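Local coordinates for pngf-ii (Elizabethkingia meningoseptica, PDB 4R4X), which is a peptide:N-glycosidase that removes N-linked glycans from glycoproteins, probably by hydrolysing the amide bond between the sugar and its asparagine, as in PNGase F, at residues 2-7 with 151-156; 93-98 with 146-151; 398-403 with 513-518; 426-431 with 525-530. All blocks are in the same frame, centred on the assembly; numbering follows the deposited sequence.

Contact 1: 2-7 with 151-156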
loop_
_atom_site.group_PDB
_atom_site.type_symbol
_atom_site.label_atom_id
_atom_site.label_comp_id
_atom_site.label_asym_id
_atom_site.label_seq_id
_atom_site.Cartn_x
_atom_site.Cartn_y
_atom_site.Cartn_z
ATOM N N GLN A 2 0.641 27.555 42.693
ATOM C CA GLN A 2 1.542 26.433 42.882
ATOM C C GLN A 2 1.329 25.389 41.783
ATOM O O GLN A 2 0.182 25.076 41.415
ATOM C CB GLN A 2 1.319 25.785 44.244
ATOM C CG GLN A 2 2.158 24.541 44.508
ATOM C CD GLN A 2 3.621 24.855 44.755
ATOM O OE1 GLN A 2 3.931 25.643 45.635
ATOM N NE2 GLN A 2 4.531 24.224 43.989
ATOM N N THR A 3 2.446 24.873 41.282
ATOM C CA THR A 3 2.456 23.802 40.303
ATOM C C THR A 3 2.698 22.456 40.955
ATOM O O THR A 3 3.582 22.323 41.817
ATOM C CB THR A 3 3.541 24.069 39.245
ATOM O OG1 THR A 3 3.201 25.267 38.566
ATOM C CG2 THR A 3 3.642 22.932 38.236
ATOM N N TYR A 4 1.947 21.442 40.514
ATOM C CA TYR A 4 2.120 20.082 41.025
ATOM C C TYR A 4 2.401 19.097 39.907
ATOM O O TYR A 4 1.916 19.248 38.804
ATOM C CB TYR A 4 0.869 19.603 41.760
ATOM C CG TYR A 4 0.491 20.452 42.935
ATOM C CD1 TYR A 4 -0.329 21.544 42.763
ATOM C CD2 TYR A 4 0.954 20.159 44.215
ATOM C CE1 TYR A 4 -0.685 22.344 43.831
ATOM C CE2 TYR A 4 0.603 20.957 45.300
ATOM C CZ TYR A 4 -0.217 22.044 45.093
ATOM O OH TYR A 4 -0.589 22.873 46.123
ATOM N N GLU A 5 3.151 18.059 40.231
ATOM C CA GLU A 5 3.446 16.979 39.314
ATOM C C GLU A 5 2.870 15.711 39.888
ATOM O O GLU A 5 3.229 15.330 41.001
ATOM C CB GLU A 5 4.954 16.842 39.175
ATOM C CG GLU A 5 5.419 15.642 38.379
ATOM C CD GLU A 5 6.787 15.889 37.745
ATOM O OE1 GLU A 5 7.329 17.016 37.906
ATOM O OE2 GLU A 5 7.317 14.974 37.091
ATOM N N ILE A 6 1.965 15.076 39.153
ATOM C CA ILE A 6 1.352 13.833 39.585
ATOM C C ILE A 6 1.769 12.690 38.687
ATOM O O ILE A 6 1.680 12.787 37.451
ATOM C CB ILE A 6 -0.191 13.931 39.572
ATOM C CG1 ILE A 6 -0.657 15.146 40.396
ATOM C CG2 ILE A 6 -0.789 12.629 40.108
ATOM C CD1 ILE A 6 -0.776 16.435 39.608
ATOM N N THR A 7 2.240 11.614 39.306
ATOM C CA THR A 7 2.746 10.470 38.611
ATOM C C THR A 7 1.833 9.300 38.845
ATOM O O THR A 7 1.407 9.072 39.965
ATOM C CB THR A 7 4.152 10.105 39.121
ATOM O OG1 THR A 7 4.986 11.267 39.013
ATOM C CG2 THR A 7 4.723 8.935 38.311
ATOM N N VAL A 151 2.146 12.899 44.416
ATOM C CA VAL A 151 1.762 14.253 44.086
ATOM C C VAL A 151 2.820 15.148 44.739
ATOM O O VAL A 151 2.923 15.166 45.965
ATOM C CB VAL A 151 0.357 14.601 44.635
ATOM C CG1 VAL A 151 0.008 16.053 44.341
ATOM C CG2 VAL A 151 -0.686 13.658 44.045
ATOM N N LYS A 152 3.605 15.866 43.933
ATOM C CA LYS A 152 4.691 16.714 44.451
ATOM C C LYS A 152 4.591 18.135 43.931
ATOM O O LYS A 152 4.229 18.343 42.773
ATOM C CB LYS A 152 6.063 16.202 44.024
ATOM C CG LYS A 152 6.269 14.707 43.962
ATOM C CD LYS A 152 7.662 14.461 43.379
ATOM C CE LYS A 152 7.916 12.998 43.023
ATOM N NZ LYS A 152 8.313 12.212 44.224
ATOM N N LYS A 153 4.956 19.096 44.782
ATOM C CA LYS A 153 5.096 20.494 44.404
ATOM C C LYS A 153 6.358 20.710 43.580
ATOM O O LYS A 153 7.400 20.160 43.909
ATOM C CB LYS A 153 5.210 21.371 45.661
ATOM C CG LYS A 153 3.940 21.427 46.481
ATOM C CD LYS A 153 4.048 22.386 47.660
ATOM C CE LYS A 153 2.963 22.061 48.672
ATOM N NZ LYS A 153 2.736 23.159 49.641
ATOM N N ILE A 154 6.270 21.535 42.534
ATOM C CA ILE A 154 7.451 21.912 41.760
ATOM C C ILE A 154 7.444 23.397 41.466
ATOM O O ILE A 154 6.410 24.059 41.587
ATOM C CB ILE A 154 7.597 21.096 40.452
ATOM C CG1 ILE A 154 6.430 21.351 39.495
ATOM C CG2 ILE A 154 7.692 19.609 40.770
ATOM C CD1 ILE A 154 6.586 20.695 38.136
ATOM N N LYS A 155 8.606 23.895 41.049
ATOM C CA LYS A 155 8.846 25.333 40.886
ATOM C C LYS A 155 7.979 26.034 39.830
ATOM O O LYS A 155 7.651 27.219 39.977
ATOM C CB LYS A 155 10.336 25.581 40.574
ATOM C CG LYS A 155 11.202 25.709 41.821
ATOM C CD LYS A 155 12.695 25.684 41.521
ATOM C CE LYS A 155 13.118 26.748 40.515
ATOM N NZ LYS A 155 12.702 28.127 40.907
ATOM N N ALA A 156 7.633 25.319 38.765
ATOM C CA ALA A 156 6.913 25.921 37.642
ATOM C C ALA A 156 6.505 24.872 36.613
ATOM O O ALA A 156 7.077 23.780 36.555
ATOM C CB ALA A 156 7.781 26.978 36.975
HETATM O O HOH W 1 5.050 26.236 41.307
#
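Strand 3-7 runs antiparallel to strand 151-154, paired firmly from Y4 to I6, the two axes 4.5 Å apart at closest and 146° between their directions. E5 and K152 form a hydrogen-bonded pair closed from both sides, E5 N to K152 O at 2.8 Å and K152 N to E5 O at 3.0 Å, with Y4-K153 and I6-V151 as non-hydrogen-bonded pairs. This is ordinary antiparallel beta-sheet of the N-terminal domain. On the face that carries Y4 and I6, Y4 and K153 lie side by side and point the same way, the ring's CE2 resting 3.6 Å from K153 CG, while I6 packs against V151 in the same manner. T3, E5 and I154 take the other face, where the far ends of T3 and E5 are held from outside: T3 OG1 bonds to N28, and E5 OE2 forms a salt bridge with K40. Toward the N-terminus the strands part, and a water joins T3 N to I154 O in place of a direct bond. T3 O is gripped twice, by I154 N at 2.9 Å and by Q2 NE2 at 3.0 Å, reaching it from opposite faces of its carbonyl plane. I154 CG1 sits between its own backbone N and carbonyl carbon (chi1 63°), and this brings it tightly onto T3 CG2, 3.4 Å away.

Contact 2: 93-98 with 146-151; sequences KILGYN and VEATSV
The Y97 ring and V151 reach for each other from opposite directions, with V151 meeting the ring obliquely: V151 CB is 3.9 Å from Y97 CE2, and V151 CG1 lies 3.9 Å from Y97 OH. D118 and L119 also touch Y97. Beyond the ring, one water links the two segments, 2.6 Å from Y97 OH and donating to V151 O over 2.7 Å. Y97 stands at one end of a type I' turn from I94 to Y97, the tight two-residue connection of a beta hairpin, closed by backbone bonds both ways. G96 takes positive phi there, well suited to glycine. At the turn's tip L95 leans toward the other segment, and its CD1 does most of the touching: 3.8 Å from A148 CB and 4.0 Å from V151 CG2, and beside the peptide between T149 and S150. At the base of the turn, I94 CG2 touches the carboxylate of E147. The hairpin of strands 86-94 and 97-106 lays its tip across the corner at T149, where T149 and S150 form a classic bulge opposite T7 of strand 3-12, while I94 packs on L136 and K137 of strand 134-140.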
loop_
_atom_site.group_PDB
_atom_site.type_symbol
_atom_site.label_atom_id
_atom_site.label_comp_id
_atom_site.label_asym_id
_atom_site.label_seq_id
_atom_site.Cartn_x
_atom_site.Cartn_y
_atom_site.Cartn_z
ATOM N N LYS A 93 -10.043 8.643 50.440
ATOM C CA LYS A 93 -8.787 9.347 50.271
ATOM C C LYS A 93 -7.833 8.586 49.368
ATOM O O LYS A 93 -7.790 7.346 49.385
ATOM C CB LYS A 93 -8.127 9.574 51.634
ATOM C CG LYS A 93 -8.739 10.667 52.460
ATOM C CD LYS A 93 -8.061 10.663 53.814
ATOM C CE LYS A 93 -8.396 11.864 54.663
ATOM N NZ LYS A 93 -7.415 12.956 54.393
ATOM N N ILE A 94 -7.072 9.343 48.570
ATOM C CA ILE A 94 -5.958 8.808 47.808
ATOM C C ILE A 94 -4.760 9.712 48.089
ATOM O O ILE A 94 -4.851 10.941 47.942
ATOM C CB ILE A 94 -6.268 8.756 46.297
ATOM C CG1 ILE A 94 -7.386 7.732 46.049
ATOM C CG2 ILE A 94 -5.011 8.420 45.483
ATOM C CD1 ILE A 94 -7.890 7.679 44.627
ATOM N N LEU A 95 -3.661 9.095 48.526
ATOM C CA LEU A 95 -2.443 9.816 48.896
ATOM C C LEU A 95 -2.687 10.957 49.847
ATOM O O LEU A 95 -2.029 12.004 49.770
ATOM C CB LEU A 95 -1.758 10.341 47.636
ATOM C CG LEU A 95 -1.398 9.246 46.632
ATOM C CD1 LEU A 95 -0.775 9.901 45.415
ATOM C CD2 LEU A 95 -0.468 8.164 47.202
ATOM N N GLY A 96 -3.650 10.769 50.743
ATOM C CA GLY A 96 -3.957 11.772 51.737
ATOM C C GLY A 96 -4.915 12.868 51.302
ATOM O O GLY A 96 -5.212 13.752 52.105
ATOM N N TYR A 97 -5.388 12.812 50.051
ATOM C CA TYR A 97 -6.335 13.794 49.491
ATOM C C TYR A 97 -7.773 13.274 49.467
ATOM O O TYR A 97 -8.021 12.135 49.074
ATOM C CB TYR A 97 -5.903 14.186 48.061
ATOM C CG TYR A 97 -4.527 14.812 48.026
ATOM C CD1 TYR A 97 -4.321 16.094 48.528
ATOM C CD2 TYR A 97 -3.427 14.110 47.558
ATOM C CE1 TYR A 97 -3.074 16.676 48.526
ATOM C CE2 TYR A 97 -2.160 14.690 47.566
ATOM C CZ TYR A 97 -2.001 15.972 48.059
ATOM O OH TYR A 97 -0.764 16.557 48.079
ATOM N N ASN A 98 -8.733 14.115 49.853
ATOM C CA ASN A 98 -10.137 13.722 49.793
ATOM C C ASN A 98 -10.605 13.590 48.349
ATOM O O ASN A 98 -10.360 14.492 47.550
ATOM C CB ASN A 98 -10.995 14.743 50.500
ATOM C CG ASN A 98 -10.719 14.785 51.985
ATOM O OD1 ASN A 98 -10.692 13.766 52.654
ATOM N ND2 ASN A 98 -10.465 15.967 52.495
ATOM N N VAL A 146 -5.826 3.154 36.611
ATOM C CA VAL A 146 -4.694 4.079 36.570
ATOM C C VAL A 146 -4.802 4.871 37.869
ATOM O O VAL A 146 -5.830 5.498 38.102
ATOM C CB VAL A 146 -4.762 5.030 35.344
ATOM C CG1 VAL A 146 -3.551 5.961 35.303
ATOM C CG2 VAL A 146 -4.845 4.240 34.049
ATOM N N GLU A 147 -3.780 4.814 38.723
ATOM C CA GLU A 147 -3.836 5.477 40.023
ATOM C C GLU A 147 -2.564 6.285 40.318
ATOM O O GLU A 147 -1.462 5.853 40.018
ATOM C CB GLU A 147 -4.118 4.440 41.129
ATOM C CG GLU A 147 -4.082 4.989 42.550
ATOM C CD GLU A 147 -4.751 4.061 43.579
ATOM O OE1 GLU A 147 -5.053 2.890 43.243
ATOM O OE2 GLU A 147 -4.982 4.510 44.716
ATOM N N ALA A 148 -2.728 7.461 40.908
ATOM C CA ALA A 148 -1.584 8.291 41.310
ATOM C C ALA A 148 -0.750 7.584 42.392
ATOM O O ALA A 148 -1.314 6.949 43.285
ATOM C CB ALA A 148 -2.078 9.634 41.816
ATOM N N THR A 149 0.577 7.661 42.269
ATOM C CA THR A 149 1.520 7.144 43.267
ATOM C C THR A 149 2.255 8.281 43.988
ATOM O O THR A 149 2.778 8.082 45.071
ATOM C CB THR A 149 2.567 6.228 42.608
ATOM O OG1 THR A 149 3.043 6.849 41.425
ATOM C CG2 THR A 149 1.953 4.908 42.233
ATOM N N SER A 150 2.298 9.474 43.397
ATOM C CA SER A 150 2.852 10.633 44.086
ATOM C C SER A 150 2.270 11.914 43.537
ATOM O O SER A 150 1.935 11.983 42.357
ATOM C CB SER A 150 4.385 10.670 43.983
ATOM O OG SER A 150 4.792 10.658 42.638
ATOM N N VAL A 151 2.146 12.899 44.416
ATOM C CA VAL A 151 1.762 14.253 44.086
ATOM C C VAL A 151 2.820 15.148 44.739
ATOM O O VAL A 151 2.923 15.166 45.965
ATOM C CB VAL A 151 0.357 14.601 44.635
ATOM C CG1 VAL A 151 0.008 16.053 44.341
ATOM C CG2 VAL A 151 -0.686 13.658 44.045
HETATM O O HOH W 2 1.374 15.151 48.123
#

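Contact 3: 398-403 with 513-518; sequences TMFNSD and VKIPQG
K514 NZ meets D403 OD2 in a salt bridge of 3.0 Å, approaching on the syn side of the carboxylate, while at the other end of the contact the Q517 amide clips onto the loop backbone. In this C-terminal domain of the PNGase F family, that loop, 398-403, leads into strand 406-412, and it is held against the segment where strand 507-514 ends and turns through P516. Q517 uses both halves of its amide: NE2 donates to T398 O at 2.9 Å, and OE1 accepts from F400 N at a longer 3.3 Å. Both donors stand well above the carbonyl planes they address. An extended side chain, with CG opposite its own N (chi1 -178°), carries the amide that far. Between these two grips a water donates to F400 O and accepts from I515 N, bridging backbones where the acceptors F400 O and I515 O come within 2.9 Å without a bond. The F400 ring fills the middle, with V513 O and Q517 OE1 at its edge and V530 and V406 touching the side chain. The selenomethionine M399 covers one face with CG; over the centre of the opposite face sits I515 CD1, 3.9 Å from the ring centroid.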
loop_
_atom_site.group_PDB
_atom_site.type_symbol
_atom_site.label_atom_id
_atom_site.label_comp_id
_atom_site.label_asym_id
_atom_site.label_seq_id
_atom_site.Cartn_x
_atom_site.Cartn_y
_atom_site.Cartn_z
ATOM N N THR A 398 1.079 -13.778 -29.255
ATOM C CA THR A 398 0.414 -14.867 -29.954
ATOM C C THR A 398 1.323 -16.095 -30.126
ATOM O O THR A 398 1.057 -16.973 -30.954
ATOM C CB THR A 398 -0.031 -14.362 -31.328
ATOM O OG1 THR A 398 1.117 -13.821 -32.036
ATOM C CG2 THR A 398 -1.050 -13.273 -31.168
HETATM N N MSE A 399 2.370 -16.196 -29.310
HETATM C CA MSE A 399 3.395 -17.236 -29.499
HETATM C C MSE A 399 2.980 -18.612 -29.053
HETATM O O MSE A 399 3.682 -19.579 -29.306
HETATM C CB MSE A 399 4.701 -16.849 -28.791
HETATM C CG MSE A 399 4.679 -16.855 -27.272
HETATM SE SE MSE A 399 4.016 -15.125 -26.578
HETATM C CE MSE A 399 5.527 -13.965 -27.083
ATOM N N PHE A 400 1.831 -18.722 -28.409
ATOM C CA PHE A 400 1.473 -19.957 -27.735
ATOM C C PHE A 400 0.760 -20.955 -28.631
ATOM O O PHE A 400 0.427 -22.053 -28.199
ATOM C CB PHE A 400 0.711 -19.628 -26.462
ATOM C CG PHE A 400 1.573 -18.977 -25.429
ATOM C CD1 PHE A 400 2.532 -19.720 -24.756
ATOM C CD2 PHE A 400 1.447 -17.639 -25.139
ATOM C CE1 PHE A 400 3.342 -19.134 -23.818
ATOM C CE2 PHE A 400 2.247 -17.043 -24.182
ATOM C CZ PHE A 400 3.205 -17.788 -23.525
ATOM N N ASN A 401 0.594 -20.619 -29.908
ATOM C CA ASN A 401 0.175 -21.653 -30.866
ATOM C C ASN A 401 1.287 -22.643 -31.240
ATOM O O ASN A 401 1.012 -23.629 -31.907
ATOM C CB ASN A 401 -0.488 -21.070 -32.110
ATOM C CG ASN A 401 0.485 -20.345 -33.029
ATOM O OD1 ASN A 401 0.341 -20.404 -34.261
ATOM N ND2 ASN A 401 1.449 -19.662 -32.464
ATOM N N SER A 402 2.526 -22.396 -30.814
ATOM C CA SER A 402 3.603 -23.367 -30.985
ATOM C C SER A 402 3.749 -24.105 -29.674
ATOM O O SER A 402 3.704 -23.478 -28.615
ATOM C CB SER A 402 4.933 -22.694 -31.302
ATOM O OG SER A 402 6.024 -23.571 -31.033
ATOM N N ASP A 403 3.996 -25.413 -29.746
ATOM C CA ASP A 403 4.287 -26.202 -28.541
ATOM C C ASP A 403 5.499 -25.666 -27.757
ATOM O O ASP A 403 5.590 -25.900 -26.559
ATOM C CB ASP A 403 4.503 -27.684 -28.882
ATOM C CG ASP A 403 4.690 -28.550 -27.629
ATOM O OD1 ASP A 403 3.706 -28.791 -26.904
ATOM O OD2 ASP A 403 5.828 -28.956 -27.342
ATOM N N VAL A 513 7.052 -22.075 -20.651
ATOM C CA VAL A 513 5.592 -21.986 -20.504
ATOM C C VAL A 513 4.927 -22.416 -21.783
ATOM O O VAL A 513 5.279 -21.928 -22.850
ATOM C CB VAL A 513 5.121 -20.557 -20.189
ATOM C CG1 VAL A 513 3.603 -20.505 -19.988
ATOM C CG2 VAL A 513 5.846 -20.058 -18.957
ATOM N N LYS A 514 3.954 -23.317 -21.657
ATOM C CA LYS A 514 3.156 -23.790 -22.775
ATOM C C LYS A 514 1.686 -23.546 -22.419
ATOM O O LYS A 514 1.283 -23.792 -21.283
ATOM C CB LYS A 514 3.345 -25.292 -22.993
ATOM C CG LYS A 514 4.754 -25.726 -23.375
ATOM C CD LYS A 514 4.776 -27.194 -23.789
ATOM C CE LYS A 514 6.192 -27.705 -23.971
ATOM N NZ LYS A 514 6.159 -29.143 -24.325
ATOM N N ILE A 515 0.910 -23.058 -23.391
ATOM C CA ILE A 515 -0.535 -22.800 -23.252
ATOM C C ILE A 515 -1.186 -23.164 -24.591
ATOM O O ILE A 515 -0.674 -22.737 -25.633
ATOM C CB ILE A 515 -0.787 -21.290 -22.977
ATOM C CG1 ILE A 515 -0.001 -20.830 -21.749
ATOM C CG2 ILE A 515 -2.255 -20.983 -22.779
ATOM C CD1 ILE A 515 -0.005 -19.318 -21.561
ATOM N N PRO A 516 -2.293 -23.946 -24.594
ATOM C CA PRO A 516 -2.962 -24.324 -25.848
ATOM C C PRO A 516 -3.823 -23.171 -26.371
ATOM O O PRO A 516 -5.054 -23.169 -26.231
ATOM C CB PRO A 516 -3.801 -25.550 -25.465
ATOM C CG PRO A 516 -4.059 -25.376 -24.020
ATOM C CD PRO A 516 -2.930 -24.583 -23.436
ATOM N N GLN A 517 -3.135 -22.203 -26.970
ATOM C CA GLN A 517 -3.732 -20.948 -27.422
ATOM C C GLN A 517 -4.809 -21.238 -28.438
ATOM O O GLN A 517 -4.648 -22.125 -29.286
ATOM C CB GLN A 517 -2.653 -20.086 -28.040
ATOM C CG GLN A 517 -3.083 -18.712 -28.539
ATOM C CD GLN A 517 -1.869 -17.937 -28.990
ATOM O OE1 GLN A 517 -1.128 -17.393 -28.164
ATOM N NE2 GLN A 517 -1.653 -17.884 -30.301
ATOM N N GLY A 518 -5.909 -20.508 -28.356
ATOM C CA GLY A 518 -7.051 -20.763 -29.236
ATOM C C GLY A 518 -6.771 -20.234 -30.634
ATOM O O GLY A 518 -5.925 -19.345 -30.813
HETATM O O HOH W 3 2.080 -23.233 -26.188
#

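Contact 4: 426-431 with 525-530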
loop_
_atom_site.group_PDB
_atom_site.type_symbol
_atom_site.label_atom_id
_atom_site.label_comp_id
_atom_site.label_asym_id
_atom_site.label_seq_id
_atom_site.Cartn_x
_atom_site.Cartn_y
_atom_site.Cartn_z
ATOM N N THR A 426 -2.738 -13.762 -17.885
ATOM C CA THR A 426 -4.096 -13.480 -18.352
ATOM C C THR A 426 -4.265 -13.863 -19.820
ATOM O O THR A 426 -3.350 -13.714 -20.629
ATOM C CB THR A 426 -4.517 -12.014 -18.132
ATOM O OG1 THR A 426 -3.648 -11.111 -18.825
ATOM C CG2 THR A 426 -4.521 -11.684 -16.663
ATOM N N GLY A 427 -5.450 -14.374 -20.125
ATOM C CA GLY A 427 -5.805 -14.847 -21.424
ATOM C C GLY A 427 -6.715 -13.838 -22.094
ATOM O O GLY A 427 -7.556 -13.199 -21.439
ATOM N N HIS A 428 -6.510 -13.674 -23.398
ATOM C CA HIS A 428 -7.210 -12.654 -24.201
ATOM C C HIS A 428 -7.660 -13.189 -25.555
ATOM O O HIS A 428 -7.168 -14.219 -26.026
ATOM C CB HIS A 428 -6.298 -11.447 -24.396
ATOM C CG HIS A 428 -5.834 -10.865 -23.109
ATOM N ND1 HIS A 428 -6.564 -9.925 -22.425
ATOM C CD2 HIS A 428 -4.786 -11.184 -22.312
ATOM C CE1 HIS A 428 -5.967 -9.655 -21.280
ATOM N NE2 HIS A 428 -4.889 -10.410 -21.184
ATOM N N GLY A 429 -8.581 -12.461 -26.183
ATOM C CA GLY A 429 -9.314 -12.924 -27.377
ATOM C C GLY A 429 -10.775 -12.703 -27.078
ATOM O O GLY A 429 -11.409 -13.544 -26.461
ATOM N N GLY A 430 -11.304 -11.544 -27.472
ATOM C CA GLY A 430 -12.571 -11.071 -26.924
ATOM C C GLY A 430 -13.849 -11.477 -27.637
ATOM O O GLY A 430 -14.673 -10.619 -27.951
ATOM N N TRP A 431 -14.003 -12.773 -27.902
ATOM C CA TRP A 431 -15.241 -13.321 -28.461
ATOM C C TRP A 431 -15.489 -14.651 -27.764
ATOM O O TRP A 431 -14.632 -15.135 -26.997
ATOM C CB TRP A 431 -15.157 -13.432 -30.008
ATOM C CG TRP A 431 -14.286 -14.561 -30.541
ATOM C CD1 TRP A 431 -14.722 -15.759 -31.078
ATOM C CD2 TRP A 431 -12.854 -14.592 -30.633
ATOM N NE1 TRP A 431 -13.645 -16.522 -31.468
ATOM C CE2 TRP A 431 -12.494 -15.836 -31.210
ATOM C CE3 TRP A 431 -11.837 -13.693 -30.285
ATOM C CZ2 TRP A 431 -11.160 -16.204 -31.431
ATOM C CZ3 TRP A 431 -10.522 -14.047 -30.524
ATOM C CH2 TRP A 431 -10.189 -15.293 -31.092
ATOM N N GLN A 525 -7.631 -12.452 -32.753
ATOM C CA GLN A 525 -6.643 -13.440 -32.298
ATOM C C GLN A 525 -6.724 -13.628 -30.792
ATOM O O GLN A 525 -7.008 -12.690 -30.050
ATOM C CB GLN A 525 -5.218 -12.974 -32.626
ATOM C CG GLN A 525 -4.838 -13.040 -34.094
ATOM C CD GLN A 525 -3.336 -12.913 -34.291
ATOM O OE1 GLN A 525 -2.808 -11.813 -34.421
ATOM N NE2 GLN A 525 -2.640 -14.034 -34.271
ATOM N N SER A 526 -6.434 -14.842 -30.348
ATOM C CA SER A 526 -6.172 -15.092 -28.945
ATOM C C SER A 526 -4.672 -14.856 -28.622
ATOM O O SER A 526 -3.782 -15.041 -29.463
ATOM C CB SER A 526 -6.622 -16.502 -28.548
ATOM O OG SER A 526 -8.039 -16.542 -28.393
ATOM N N PHE A 527 -4.409 -14.421 -27.397
ATOM C CA PHE A 527 -3.049 -14.153 -26.946
ATOM C C PHE A 527 -2.963 -14.152 -25.439
ATOM O O PHE A 527 -3.987 -14.041 -24.746
ATOM C CB PHE A 527 -2.507 -12.835 -27.528
ATOM C CG PHE A 527 -3.328 -11.620 -27.179
ATOM C CD1 PHE A 527 -3.020 -10.843 -26.067
ATOM C CD2 PHE A 527 -4.364 -11.213 -28.008
ATOM C CE1 PHE A 527 -3.759 -9.705 -25.762
ATOM C CE2 PHE A 527 -5.101 -10.078 -27.710
ATOM C CZ PHE A 527 -4.805 -9.328 -26.581
ATOM N N TRP A 528 -1.749 -14.353 -24.922
ATOM C CA TRP A 528 -1.556 -14.548 -23.475
ATOM C C TRP A 528 -0.475 -13.615 -22.938
ATOM O O TRP A 528 0.677 -13.689 -23.369
ATOM C CB TRP A 528 -1.222 -16.008 -23.171
ATOM C CG TRP A 528 -2.428 -16.870 -23.305
ATOM C CD1 TRP A 528 -2.986 -17.326 -24.465
ATOM C CD2 TRP A 528 -3.290 -17.288 -22.252
ATOM N NE1 TRP A 528 -4.139 -18.021 -24.189
ATOM C CE2 TRP A 528 -4.337 -18.025 -22.834
ATOM C CE3 TRP A 528 -3.259 -17.147 -20.861
ATOM C CZ2 TRP A 528 -5.344 -18.619 -22.070
ATOM C CZ3 TRP A 528 -4.266 -17.726 -20.113
ATOM C CH2 TRP A 528 -5.294 -18.433 -20.708
ATOM N N ASN A 529 -0.869 -12.734 -22.016
ATOM C CA ASN A 529 0.041 -11.844 -21.312
ATOM C C ASN A 529 0.574 -12.570 -20.084
ATOM O O ASN A 529 -0.168 -12.762 -19.099
ATOM C CB ASN A 529 -0.675 -10.576 -20.862
ATOM C CG ASN A 529 -0.990 -9.628 -21.992
ATOM O OD1 ASN A 529 -0.185 -9.393 -22.884
ATOM N ND2 ASN A 529 -2.149 -9.014 -21.906
ATOM N N VAL A 530 1.836 -12.995 -20.141
ATOM C CA VAL A 530 2.439 -13.760 -19.061
ATOM C C VAL A 530 3.790 -13.162 -18.663
ATOM O O VAL A 530 4.630 -12.802 -19.510
ATOM C CB VAL A 530 2.548 -15.274 -19.387
ATOM C CG1 VAL A 530 1.224 -15.823 -19.907
ATOM C CG2 VAL A 530 3.623 -15.553 -20.412
#
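G427 lies flat against an indole: its CA stands 3.4 Å from the centroid of the W528 six-membered ring, only 8° off the ring normal, a CH-pi contact between the two members of a non-hydrogen-bonded antiparallel pair. The strands, 416-428 and 527-537, are neighbours in the large antiparallel sheet of the PNGase F-type C-terminal region. With no side chain on G427, the W528 ring can fold across the neighbouring strand. On either side of this pair the ladder closes in both directions, T426 with N529 and H428 with F527, although the bonds from H428 N to F527 O (2.9 Å) and from N529 N to T426 O (3.0 Å) are bent. With chi1 at 59°, F527 tucks its ring over its own backbone and lays one face against H428 CB, 3.5 Å from the ring centroid. The two rings are nearly parallel, at 13°, but so offset that little of one lies over the other; H428 stacks instead on W488. Its NE2 is hydrogen-bonded to T426 OG1 at 2.8 Å. W431 turns its ring edge toward Q525 O, and S526 OG bonds to D435 N. D435 also takes the indole nitrogen of W528 through its carboxylate. The chemistry implies a buried strand pair fixed by a doubly bonded backbone ladder, where ring faces cover aliphatic carbons and D435 satisfies the polar ends of W528 and S526.

Overall arrangement
The four contacts form two clusters at opposite ends of an elongated chain. Contacts 1 and 2, 13 Å apart between centres, lie in the N-terminal domain; they share V151 and strand 144-154, and contact 2 falls between the two segments of contact 1 in sequence. Contacts 3 and 4, 11 Å apart, lie in the C-terminal glycosidase region, where their segments alternate along the chain (398-403, 426-431, 513-518, 525-530). They touch directly: I515, just past strand 507-514, packs on W528 of strand 527-537, and V513 touches Y423 of strand 416-428, so the two sheets lie against each other. Between the clusters the centres are 74 to 80 Å apart, consistent with separately folded domains joined in series.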